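Local coordinates for protein beta-Ala-His dipeptidase (Homo sapiens, PDB 3DLJ) that hydrolyses Xaa-His dipeptides, above all carnosine and anserine, as a secreted, homodimeric metallopeptidase that binds two zinc ions per subunit, at residues 92-97 with 169-174; 149-154 with 472-477. One frame throughout, in Å; residues are numbered along the deposited sequence.

Interaction 1 (92-97 with 169-174); sequences ILAELG and IKFIIE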
ATOM      1  N   ILE A  92      11.307  -3.569  14.113  1.00 35.40           N
ATOM      2  CA  ILE A  92      12.726  -3.773  13.956  1.00 34.90           C
ATOM      3  C   ILE A  92      13.371  -2.455  13.584  1.00 34.65           C
ATOM      4  O   ILE A  92      12.947  -1.797  12.632  1.00 34.40           O
ATOM      5  CB  ILE A  92      13.053  -4.848  12.912  1.00 35.65           C
ATOM      6  CG1 ILE A  92      12.601  -6.210  13.435  1.00 35.90           C
ATOM      7  CG2 ILE A  92      14.571  -4.826  12.560  1.00 33.84           C
ATOM      8  CD1 ILE A  92      12.682  -7.297  12.416  1.00 38.38           C
ATOM      9  N   LEU A  93      14.372  -2.072  14.377  1.00 34.28           N
ATOM     10  CA  LEU A  93      15.248  -0.953  14.062  1.00 34.30           C
ATOM     11  C   LEU A  93      16.674  -1.468  13.966  1.00 34.51           C
ATOM     12  O   LEU A  93      17.319  -1.692  14.999  1.00 34.56           O
ATOM     13  CB  LEU A  93      15.153   0.133  15.135  1.00 33.85           C
ATOM     14  CG  LEU A  93      13.856   0.945  15.263  1.00 32.60           C
ATOM     15  CD1 LEU A  93      14.053   1.992  16.345  1.00 30.77           C
ATOM     16  CD2 LEU A  93      13.496   1.612  13.957  1.00 29.92           C
ATOM     17  N   ALA A  94      17.156  -1.649  12.733  1.00 34.74           N
ATOM     18  CA  ALA A  94      18.444  -2.320  12.475  1.00 35.21           C
ATOM     19  C   ALA A  94      19.440  -1.451  11.708  1.00 35.94           C
ATOM     20  O   ALA A  94      19.045  -0.685  10.828  1.00 35.75           O
ATOM     21  CB  ALA A  94      18.207  -3.629  11.735  1.00 35.12           C
ATOM     22  N   GLU A  95      20.728  -1.557  12.059  1.00 36.88           N
ATOM     23  CA  GLU A  95      21.800  -0.863  11.333  1.00 37.48           C
ATOM     24  C   GLU A  95      22.889  -1.831  10.855  1.00 37.27           C
ATOM     25  O   GLU A  95      23.393  -2.644  11.623  1.00 37.25           O
ATOM     26  CB  GLU A  95      22.379   0.345  12.130  1.00 37.28           C
ATOM     27  CG  GLU A  95      23.577   0.095  13.058  1.00 38.12           C
ATOM     28  CD  GLU A  95      24.043   1.349  13.842  1.00 38.77           C
ATOM     29  OE1 GLU A  95      24.035   1.339  15.096  1.00 38.26           O
ATOM     30  OE2 GLU A  95      24.441   2.350  13.208  1.00 41.93           O
ATOM     31  N   LEU A  96      23.238  -1.731   9.575  1.00 37.52           N
ATOM     32  CA  LEU A  96      24.325  -2.501   8.996  1.00 37.80           C
ATOM     33  C   LEU A  96      25.453  -1.562   8.557  1.00 37.67           C
ATOM     34  O   LEU A  96      25.415  -0.996   7.459  1.00 37.81           O
ATOM     35  CB  LEU A  96      23.819  -3.338   7.816  1.00 37.89           C
ATOM     36  CG  LEU A  96      24.806  -4.253   7.080  1.00 38.55           C
ATOM     37  CD1 LEU A  96      25.362  -5.354   7.963  1.00 38.41           C
ATOM     38  CD2 LEU A  96      24.102  -4.847   5.885  1.00 38.23           C
ATOM     39  N   GLY A  97      26.447  -1.401   9.427  1.00 37.19           N
ATOM     40  CA  GLY A  97      27.531  -0.445   9.208  1.00 36.60           C
ATOM     41  C   GLY A  97      27.243   0.935   9.787  1.00 36.00           C
ATOM     42  O   GLY A  97      26.109   1.437   9.707  1.00 36.29           O
ATOM     43  N   ILE A 169      23.604   0.877   5.885  1.00 31.74           N
ATOM     44  CA  ILE A 169      22.200   0.587   5.658  1.00 31.61           C
ATOM     45  C   ILE A 169      21.474   0.442   6.970  1.00 31.28           C
ATOM     46  O   ILE A 169      21.888  -0.303   7.864  1.00 30.42           O
ATOM     47  CB  ILE A 169      21.999  -0.680   4.785  1.00 31.82           C
ATOM     48  CG1 ILE A 169      22.620  -0.448   3.395  1.00 31.80           C
ATOM     49  CG2 ILE A 169      20.501  -1.037   4.670  1.00 31.19           C
ATOM     50  CD1 ILE A 169      22.474  -1.628   2.441  1.00 32.93           C
ATOM     51  N   LYS A 170      20.392   1.196   7.072  1.00 31.61           N
ATOM     52  CA  LYS A 170      19.475   1.083   8.168  1.00 31.97           C
ATOM     53  C   LYS A 170      18.157   0.452   7.693  1.00 32.44           C
ATOM     54  O   LYS A 170      17.740   0.610   6.531  1.00 32.03           O
ATOM     55  CB  LYS A 170      19.285   2.446   8.852  1.00 32.26           C
ATOM     56  CG  LYS A 170      20.504   2.873   9.683  1.00 32.19           C
ATOM     57  CD  LYS A 170      20.267   4.093  10.571  1.00 31.47           C
ATOM     58  CE  LYS A 170      21.319   4.137  11.680  1.00 33.29           C
ATOM     59  NZ  LYS A 170      21.545   5.486  12.326  1.00 31.16           N
ATOM     60  N   PHE A 171      17.528  -0.306   8.590  1.00 33.22           N
ATOM     61  CA  PHE A 171      16.226  -0.914   8.300  1.00 33.93           C
ATOM     62  C   PHE A 171      15.260  -0.507   9.387  1.00 34.27           C
ATOM     63  O   PHE A 171      15.584  -0.607  10.581  1.00 35.21           O
ATOM     64  CB  PHE A 171      16.303  -2.453   8.271  1.00 33.78           C
ATOM     65  CG  PHE A 171      17.493  -3.025   7.509  1.00 33.44           C
ATOM     66  CD1 PHE A 171      18.779  -3.009   8.060  1.00 32.42           C
ATOM     67  CD2 PHE A 171      17.304  -3.648   6.280  1.00 34.21           C
ATOM     68  CE1 PHE A 171      19.854  -3.567   7.393  1.00 33.37           C
ATOM     69  CE2 PHE A 171      18.376  -4.214   5.599  1.00 35.25           C
ATOM     70  CZ  PHE A 171      19.659  -4.170   6.145  1.00 34.18           C
ATOM     71  N   ILE A 172      14.091  -0.023   8.984  1.00 34.87           N
ATOM     72  CA  ILE A 172      12.934   0.088   9.897  1.00 34.90           C
ATOM     73  C   ILE A 172      11.760  -0.764   9.362  1.00 35.18           C
ATOM     74  O   ILE A 172      11.143  -0.415   8.353  1.00 34.44           O
ATOM     75  CB  ILE A 172      12.512   1.566  10.178  1.00 35.29           C
ATOM     76  CG1 ILE A 172      11.292   1.622  11.101  1.00 34.70           C
ATOM     77  CG2 ILE A 172      12.267   2.372   8.873  1.00 35.29           C
ATOM     78  CD1 ILE A 172      10.873   3.030  11.461  1.00 34.95           C
ATOM     79  N   ILE A 173      11.493  -1.892  10.020  1.00 34.89           N
ATOM     80  CA  ILE A 173      10.457  -2.812   9.557  1.00 35.52           C
ATOM     81  C   ILE A 173       9.403  -3.019  10.638  1.00 35.21           C
ATOM     82  O   ILE A 173       9.721  -3.412  11.770  1.00 35.47           O
ATOM     83  CB  ILE A 173      11.028  -4.215   9.129  1.00 35.45           C
ATOM     84  CG1 ILE A 173      12.321  -4.119   8.276  1.00 37.09           C
ATOM     85  CG2 ILE A 173       9.958  -5.060   8.486  1.00 34.65           C
ATOM     86  CD1 ILE A 173      12.208  -3.494   6.887  1.00 38.28           C
ATOM     87  N   GLU A 174       8.148  -2.757  10.277  1.00 35.51           N
ATOM     88  CA  GLU A 174       7.027  -2.875  11.213  1.00 35.33           C
ATOM     89  C   GLU A 174       6.114  -4.037  10.853  1.00 35.71           C
ATOM     90  O   GLU A 174       6.232  -4.638   9.761  1.00 35.07           O
ATOM     91  CB  GLU A 174       6.222  -1.571  11.267  1.00 35.58           C
ATOM     92  CG  GLU A 174       5.450  -1.226   9.991  1.00 35.21           C
ATOM     93  CD  GLU A 174       4.267  -0.294  10.245  1.00 35.95           C
ATOM     94  OE1 GLU A 174       3.735  -0.291  11.374  1.00 37.44           O
ATOM     95  OE2 GLU A 174       3.858   0.429   9.312  1.00 37.81           O
TER

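Interaction 2 (149-154 with 472-477); sequences LAWINA and KLFAAF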
ATOM      1  N   LEU A 149      12.322  -8.727   1.017  1.00 30.75           N
ATOM      2  CA  LEU A 149      13.333  -9.787   0.832  1.00 29.64           C
ATOM      3  C   LEU A 149      14.278  -9.487  -0.302  1.00 29.01           C
ATOM      4  O   LEU A 149      15.432  -9.851  -0.223  1.00 29.53           O
ATOM      5  CB  LEU A 149      12.679 -11.160   0.648  1.00 29.56           C
ATOM      6  CG  LEU A 149      12.346 -11.862   1.974  1.00 31.60           C
ATOM      7  CD1 LEU A 149      11.478 -13.114   1.746  1.00 30.72           C
ATOM      8  CD2 LEU A 149      13.638 -12.223   2.737  1.00 30.00           C
ATOM      9  N   ALA A 150      13.786  -8.842  -1.357  1.00 28.25           N
ATOM     10  CA  ALA A 150      14.619  -8.429  -2.472  1.00 28.02           C
ATOM     11  C   ALA A 150      15.735  -7.479  -2.016  1.00 28.76           C
ATOM     12  O   ALA A 150      16.891  -7.623  -2.448  1.00 29.37           O
ATOM     13  CB  ALA A 150      13.785  -7.798  -3.566  1.00 27.11           C
ATOM     14  N   TRP A 151      15.375  -6.532  -1.148  1.00 29.21           N
ATOM     15  CA  TRP A 151      16.309  -5.615  -0.480  1.00 29.76           C
ATOM     16  C   TRP A 151      17.278  -6.357   0.412  1.00 29.92           C
ATOM     17  O   TRP A 151      18.496  -6.152   0.313  1.00 30.09           O
ATOM     18  CB  TRP A 151      15.537  -4.553   0.353  1.00 29.06           C
ATOM     19  CG  TRP A 151      16.412  -3.516   1.021  1.00 29.33           C
ATOM     20  CD1 TRP A 151      16.974  -3.602   2.269  1.00 30.22           C
ATOM     21  CD2 TRP A 151      16.823  -2.233   0.490  1.00 29.91           C
ATOM     22  NE1 TRP A 151      17.715  -2.467   2.540  1.00 29.90           N
ATOM     23  CE2 TRP A 151      17.626  -1.605   1.481  1.00 29.25           C
ATOM     24  CE3 TRP A 151      16.571  -1.543  -0.712  1.00 28.81           C
ATOM     25  CZ2 TRP A 151      18.188  -0.327   1.303  1.00 29.33           C
ATOM     26  CZ3 TRP A 151      17.137  -0.260  -0.887  1.00 28.17           C
ATOM     27  CH2 TRP A 151      17.930   0.323   0.115  1.00 29.54           C
ATOM     28  N   ILE A 152      16.743  -7.229   1.276  1.00 30.28           N
ATOM     29  CA  ILE A 152      17.575  -8.045   2.173  1.00 29.91           C
ATOM     30  C   ILE A 152      18.508  -8.988   1.397  1.00 29.92           C
ATOM     31  O   ILE A 152      19.679  -9.164   1.767  1.00 29.82           O
ATOM     32  CB  ILE A 152      16.725  -8.832   3.220  1.00 30.64           C
ATOM     33  CG1 ILE A 152      16.222  -7.887   4.324  1.00 30.38           C
ATOM     34  CG2 ILE A 152      17.528 -10.017   3.811  1.00 30.07           C
ATOM     35  CD1 ILE A 152      15.087  -8.461   5.207  1.00 29.83           C
ATOM     36  N   ASN A 153      17.984  -9.606   0.340  1.00 29.54           N
ATOM     37  CA  ASN A 153      18.769 -10.518  -0.484  1.00 28.75           C
ATOM     38  C   ASN A 153      19.911  -9.787  -1.205  1.00 28.92           C
ATOM     39  O   ASN A 153      21.010 -10.296  -1.232  1.00 28.71           O
ATOM     40  CB  ASN A 153      17.877 -11.298  -1.473  1.00 28.88           C
ATOM     41  CG  ASN A 153      16.916 -12.286  -0.769  1.00 29.40           C
ATOM     42  OD1 ASN A 153      17.139 -12.674   0.349  1.00 31.15           O
ATOM     43  ND2 ASN A 153      15.856 -12.685  -1.451  1.00 27.77           N
ATOM     44  N   ALA A 154      19.648  -8.600  -1.776  1.00 29.02           N
ATOM     45  CA  ALA A 154      20.714  -7.731  -2.308  1.00 29.47           C
ATOM     46  C   ALA A 154      21.883  -7.516  -1.319  1.00 29.36           C
ATOM     47  O   ALA A 154      23.059  -7.679  -1.685  1.00 29.42           O
ATOM     48  CB  ALA A 154      20.146  -6.374  -2.793  1.00 29.15           C
ATOM     49  N   LYS A 472      18.682  -7.111  -7.978  1.00 28.92           N
ATOM     50  CA  LYS A 472      19.779  -6.452  -8.693  1.00 29.73           C
ATOM     51  C   LYS A 472      19.678  -4.932  -8.720  1.00 30.13           C
ATOM     52  O   LYS A 472      20.705  -4.227  -8.613  1.00 29.68           O
ATOM     53  CB  LYS A 472      19.861  -6.970 -10.122  1.00 29.78           C
ATOM     54  CG  LYS A 472      20.330  -8.387 -10.201  1.00 30.53           C
ATOM     55  CD  LYS A 472      19.744  -9.046 -11.415  1.00 32.61           C
ATOM     56  CE  LYS A 472      20.315 -10.408 -11.615  1.00 31.29           C
ATOM     57  NZ  LYS A 472      20.212 -10.708 -13.047  1.00 31.69           N
ATOM     58  N   LEU A 473      18.447  -4.438  -8.873  1.00 30.36           N
ATOM     59  CA  LEU A 473      18.157  -3.013  -8.850  1.00 30.64           C
ATOM     60  C   LEU A 473      18.615  -2.415  -7.524  1.00 31.65           C
ATOM     61  O   LEU A 473      19.289  -1.371  -7.491  1.00 32.47           O
ATOM     62  CB  LEU A 473      16.653  -2.757  -9.045  1.00 30.87           C
ATOM     63  CG  LEU A 473      16.162  -1.311  -8.919  1.00 29.51           C
ATOM     64  CD1 LEU A 473      16.825  -0.510  -9.990  1.00 31.42           C
ATOM     65  CD2 LEU A 473      14.664  -1.215  -9.074  1.00 31.29           C
ATOM     66  N   PHE A 474      18.240  -3.067  -6.431  1.00 31.07           N
ATOM     67  CA  PHE A 474      18.668  -2.618  -5.127  1.00 30.97           C
ATOM     68  C   PHE A 474      20.201  -2.651  -4.969  1.00 31.02           C
ATOM     69  O   PHE A 474      20.801  -1.735  -4.385  1.00 30.96           O
ATOM     70  CB  PHE A 474      17.942  -3.414  -4.012  1.00 30.32           C
ATOM     71  CG  PHE A 474      16.474  -3.077  -3.854  1.00 29.57           C
ATOM     72  CD1 PHE A 474      15.982  -1.797  -4.150  1.00 29.51           C
ATOM     73  CD2 PHE A 474      15.576  -4.037  -3.357  1.00 28.58           C
ATOM     74  CE1 PHE A 474      14.610  -1.481  -3.976  1.00 28.26           C
ATOM     75  CE2 PHE A 474      14.182  -3.736  -3.168  1.00 26.99           C
ATOM     76  CZ  PHE A 474      13.712  -2.460  -3.474  1.00 29.43           C
ATOM     77  N   ALA A 475      20.833  -3.715  -5.460  1.00 31.59           N
ATOM     78  CA  ALA A 475      22.319  -3.810  -5.473  1.00 32.06           C
ATOM     79  C   ALA A 475      23.001  -2.613  -6.199  1.00 32.40           C
ATOM     80  O   ALA A 475      23.884  -1.938  -5.636  1.00 32.87           O
ATOM     81  CB  ALA A 475      22.757  -5.141  -6.081  1.00 31.62           C
ATOM     82  N   ALA A 476      22.569  -2.335  -7.429  1.00 32.51           N
ATOM     83  CA  ALA A 476      23.056  -1.176  -8.185  1.00 33.07           C
ATOM     84  C   ALA A 476      22.841   0.158  -7.429  1.00 33.81           C
ATOM     85  O   ALA A 476      23.698   1.064  -7.469  1.00 34.12           O
ATOM     86  CB  ALA A 476      22.385  -1.126  -9.565  1.00 32.55           C
ATOM     87  N   PHE A 477      21.699   0.251  -6.745  1.00 33.40           N
ATOM     88  CA  PHE A 477      21.255   1.450  -6.057  1.00 33.84           C
ATOM     89  C   PHE A 477      22.153   1.785  -4.868  1.00 34.37           C
ATOM     90  O   PHE A 477      22.506   2.957  -4.670  1.00 33.76           O
ATOM     91  CB  PHE A 477      19.784   1.282  -5.642  1.00 33.27           C
ATOM     92  CG  PHE A 477      19.208   2.456  -4.908  1.00 34.28           C
ATOM     93  CD1 PHE A 477      18.953   3.664  -5.566  1.00 34.86           C
ATOM     94  CD2 PHE A 477      18.893   2.356  -3.558  1.00 33.83           C
ATOM     95  CE1 PHE A 477      18.388   4.748  -4.889  1.00 33.15           C
ATOM     96  CE2 PHE A 477      18.340   3.444  -2.876  1.00 34.83           C
ATOM     97  CZ  PHE A 477      18.087   4.643  -3.547  1.00 32.88           C
TER

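Interaction 1 (92-97 with 169-174)
The flat ring of F171 meets the neighbouring strand at its rim: CE1 points at CB of L96, 4.0 Å away and in the plane of the ring, while A94 O sits at the same edge, 3.6 Å from CD1. One face of the ring takes CG2 of I169, from its own strand, offset toward the rim. F171 gets there by setting CG beside its backbone N, anti to the carbonyl carbon (chi1 -45°), which lays the ring along the sheet toward L96. On the sheet, I92, A94 and L96 share one face with I169, F171 and I173, and helices 46-65 and 141-160 pack on it.

L93, E95, K170 and I172 occupy the other face of the sheet. Here L93 and I172 run side by side, with L93 CD2 3.6 Å from I172 CG1. E95 and K170 also lie alongside each other, yet E95 OE2 and K170 NZ stay 4.4 Å apart, too far for a salt bridge; E95 instead pairs with R69, and K170 NZ bonds to the carbonyl O of F195.

Six backbone hydrogen bonds join the strands, in reciprocal pairs at I92-I173, A94-F171 and L96-I169. The straightest runs from A94 N to F171 O at 2.9 Å, with 176° at the hydrogen; the shortest, L96 N to I169 O, is 2.6 Å. The non-hydrogen-bonded pairs L93-I172 and E95-K170 alternate with them. This regular antiparallel pairing puts strand 91-96 between 69-73 and 168-174 in the mixed, helix-flanked sheet of the M20 catalytic domain.

Interaction 2 (149-154 with 472-477)
W151 and F474 form a T-shaped stack at the heart of a helix-helix packing in the M20 catalytic domain, where segment 149-154 of helix 141-160 crosses segment 472-477 of helix 464-482, the axes of the segments 8.3 Å apart at a crossing angle of -54°. The indole presents its edge: CE3 sits over the centre of the F474 ring, 3.5 Å from F474 CD1, and the two planes are turned by 70°. The torsion that sends W151 CG anti to its own N (chi1 -177°) carries the indole out beside the neighbouring helix. The rim of F474 in turn reaches the backbone of helix 141-160, CD2 lying 3.3 Å from W151 N and the ring edge facing the carbonyl carbon of A150.

Away from this tight centre the fit slackens. F477 CD2 comes only to 4.1 Å from W151 CZ3, and its ring also packs on A407 and A411 of helix 403-416. Even this looser margin is buried rather than open to solvent, as are all six residues that touch. On the A154 flank, small side chains let the backbones come close: A154 CB lies 3.8 Å from the backbone N of A475.

The indole of W151 joins the two contacts directly. Its NE1 packs 3.6 Å from F171 CE2 and 3.8 Å from I169 CG2, so one side chain belongs to the helix pair of interaction 2 and also rests against the sheet of interaction 1; W151 further stacks on F107 of the adjacent strand 104-110. Helix 141-160 leads along the chain into strand 168-174, and the centres of the contacts are about 15 Å apart. Neither binds zinc. I173 of interaction 1 lies nearer the metal site, its side chain about 6 Å from that of the zinc ligand H110 and about 10 Å from a zinc ion, whereas the F474 side chain is about 13 Å from a zinc ion.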